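Local coordinates for CBIX (PDB 4CCS), which probably inserts ferrous iron into sirohydrochlorin as the terminal chelatase of siroheme biosynthesis in a denitrifying bacterium, at residues P61-T66 / S72-R77. Residues are numbered along the deposited sequence; the frame is centred on the assembly and turned at random.
Sequences PLFMAT and SELPRR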
loop_
_atom_site.group_PDB
_atom_site.type_symbol
_atom_site.label_atom_id
_atom_site.label_comp_id
_atom_site.label_asym_id
_atom_site.label_seq_id
_atom_site.Cartn_x
_atom_site.Cartn_y
_atom_site.Cartn_z
ATOM N N PRO A 61 9.685 3.319 -2.431
ATOM C CA PRO A 61 8.423 3.863 -2.945
ATOM C C PRO A 61 7.190 3.170 -2.358
ATOM O O PRO A 61 7.070 1.942 -2.420
ATOM C CB PRO A 61 8.537 3.672 -4.460
ATOM C CG PRO A 61 9.538 2.559 -4.660
ATOM C CD PRO A 61 10.271 2.321 -3.359
ATOM N N LEU A 62 6.246 3.964 -1.817
ATOM C CA LEU A 62 4.977 3.424 -1.300
ATOM C C LEU A 62 3.987 3.196 -2.463
ATOM O O LEU A 62 2.857 3.688 -2.435
ATOM C CB LEU A 62 4.368 4.369 -0.242
ATOM C CG LEU A 62 5.089 4.491 1.104
ATOM C CD1 LEU A 62 4.398 5.534 1.987
ATOM C CD2 LEU A 62 5.122 3.152 1.848
ATOM N N PHE A 63 4.436 2.504 -3.514
ATOM C CA PHE A 63 3.613 2.239 -4.700
ATOM C C PHE A 63 3.106 0.798 -4.650
ATOM O O PHE A 63 3.722 -0.029 -3.977
ATOM C CB PHE A 63 4.394 2.528 -5.994
ATOM C CG PHE A 63 5.071 3.885 -6.118
ATOM C CD1 PHE A 63 4.707 4.949 -5.292
ATOM C CD2 PHE A 63 6.026 4.116 -7.107
ATOM C CE1 PHE A 63 5.324 6.203 -5.418
ATOM C CE2 PHE A 63 6.647 5.366 -7.227
ATOM C CZ PHE A 63 6.290 6.401 -6.386
ATOM N N MET A 64 1.980 0.501 -5.336
ATOM C CA MET A 64 1.379 -0.844 -5.319
ATOM C C MET A 64 2.010 -1.838 -6.300
ATOM O O MET A 64 1.830 -3.049 -6.142
ATOM C CB MET A 64 -0.151 -0.779 -5.532
ATOM C CG MET A 64 -0.902 0.041 -4.475
ATOM S SD MET A 64 -0.379 -0.153 -2.745
ATOM C CE MET A 64 -0.824 -1.860 -2.413
ATOM N N ALA A 65 2.704 -1.341 -7.326
ATOM C CA ALA A 65 3.372 -2.188 -8.329
ATOM C C ALA A 65 4.484 -1.416 -9.024
ATOM O O ALA A 65 4.622 -0.208 -8.822
ATOM C CB ALA A 65 2.361 -2.694 -9.364
ATOM N N THR A 66 5.294 -2.136 -9.815
ATOM C CA THR A 66 6.366 -1.604 -10.651
ATOM C C THR A 66 5.684 -1.212 -11.985
ATOM O O THR A 66 4.640 -1.772 -12.320
ATOM C CB THR A 66 7.457 -2.697 -10.787
ATOM O OG1 THR A 66 7.976 -2.988 -9.487
ATOM C CG2 THR A 66 8.607 -2.304 -11.708
ATOM N N SER A 72 10.607 4.870 -15.266
ATOM C CA SER A 72 10.928 6.072 -16.038
ATOM C C SER A 72 10.657 7.417 -15.347
ATOM O O SER A 72 11.539 8.278 -15.369
ATOM C CB SER A 72 10.211 6.038 -17.384
ATOM O OG SER A 72 10.498 4.842 -18.091
ATOM N N GLU A 73 9.448 7.618 -14.776
ATOM C CA GLU A 73 9.062 8.889 -14.155
ATOM C C GLU A 73 9.867 9.240 -12.904
ATOM O O GLU A 73 10.497 10.298 -12.878
ATOM C CB GLU A 73 7.548 8.955 -13.883
ATOM C CG GLU A 73 7.022 10.342 -13.509
ATOM C CD GLU A 73 7.253 11.508 -14.461
ATOM O OE1 GLU A 73 7.703 11.291 -15.610
ATOM O OE2 GLU A 73 6.971 12.654 -14.046
ATOM N N LEU A 74 9.823 8.382 -11.868
ATOM C CA LEU A 74 10.562 8.584 -10.618
ATOM C C LEU A 74 12.078 8.767 -10.887
ATOM O O LEU A 74 12.625 9.702 -10.312
ATOM C CB LEU A 74 10.247 7.487 -9.576
ATOM C CG LEU A 74 10.682 7.706 -8.117
ATOM C CD1 LEU A 74 10.103 8.990 -7.525
ATOM C CD2 LEU A 74 10.271 6.528 -7.257
ATOM N N PRO A 75 12.729 7.994 -11.829
ATOM C CA PRO A 75 14.143 8.261 -12.136
ATOM C C PRO A 75 14.358 9.645 -12.775
ATOM O O PRO A 75 15.383 10.271 -12.510
ATOM C CB PRO A 75 14.521 7.135 -13.098
ATOM C CG PRO A 75 13.642 6.030 -12.731
ATOM C CD PRO A 75 12.341 6.659 -12.338
ATOM N N ARG A 76 13.393 10.121 -13.594
ATOM C CA ARG A 76 13.441 11.434 -14.247
ATOM C C ARG A 76 13.292 12.546 -13.193
ATOM O O ARG A 76 14.095 13.477 -13.187
ATOM C CB ARG A 76 12.362 11.541 -15.343
ATOM C CG ARG A 76 12.477 12.777 -16.234
ATOM C CD ARG A 76 11.188 13.057 -16.990
ATOM N NE ARG A 76 10.105 13.492 -16.104
ATOM C CZ ARG A 76 9.824 14.761 -15.825
ATOM N NH1 ARG A 76 10.541 15.741 -16.361
ATOM N NH2 ARG A 76 8.822 15.061 -15.009
ATOM N N ARG A 77 12.306 12.418 -12.276
ATOM C CA ARG A 77 12.078 13.371 -11.180
ATOM C C ARG A 77 13.242 13.408 -10.163
ATOM O O ARG A 77 13.391 14.405 -9.449
ATOM C CB ARG A 77 10.738 13.105 -10.481
ATOM C CG ARG A 77 9.569 13.778 -11.179
ATOM C CD ARG A 77 8.269 13.610 -10.426
ATOM N NE ARG A 77 7.161 13.399 -11.356
ATOM C CZ ARG A 77 5.890 13.245 -11.000
ATOM N NH1 ARG A 77 5.540 13.289 -9.719
ATOM N NH2 ARG A 77 4.958 13.051 -11.922
#
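Leu74 meets Phe63 and Pro61 through a single methyl, CD2, in a small, wholly apolar and buried contact of 86 Å². Leu74 CD2 lies 3.8 Å from CE2 of Phe63 and 4.1 Å from its CZ, approaching the far end of the ring at a slant. The same Leu74 CD2 comes within 4.4 Å of CB of Pro61. With CB directed at the loop and CG anti to the backbone N (chi1 -167°), Leu74 brings CD2 to the ring. At the end of strand 57-61, Pro61 CB sits 3.6 Å above the plane of the Phe63 ring, over its centre, a CH-pi-like placement that backs one face. His10 stacks on the same phenylalanine and Phe69 meets it nearly at right angles, so the ring is confined from several directions. The backbone between Pro61 and Phe63 folds into an inverse gamma turn centred on Leu62, with a weak bond of 2.9 Å from Phe63 N to Pro61 O.

Charged groups are bonded within the helical segment. Glu73 OE2 accepts three N-H groups, each somewhat out of the carboxylate plane: NE of Arg77 at 2.8 Å and its NH2 at 3.0 Å, both on the anti side, and NH2 of Arg76 at 3.2 Å on the syn side. The Arg76 NH2 bond is nearly straight (171°), while the two from Arg77 are more bent. Arg76 NE meets OE1 from above that plane, so Arg76 grips side-on, one nitrogen to each oxygen.

Pro75 has no N-H to bond to the preceding turn, and the helix kinks there. Strand 57-61, the turn and helix 68-80 form the strand-loop-helix connection of a parallel alpha/beta domain, one of two similar four-stranded halves, as in chelatases of the CbiX family.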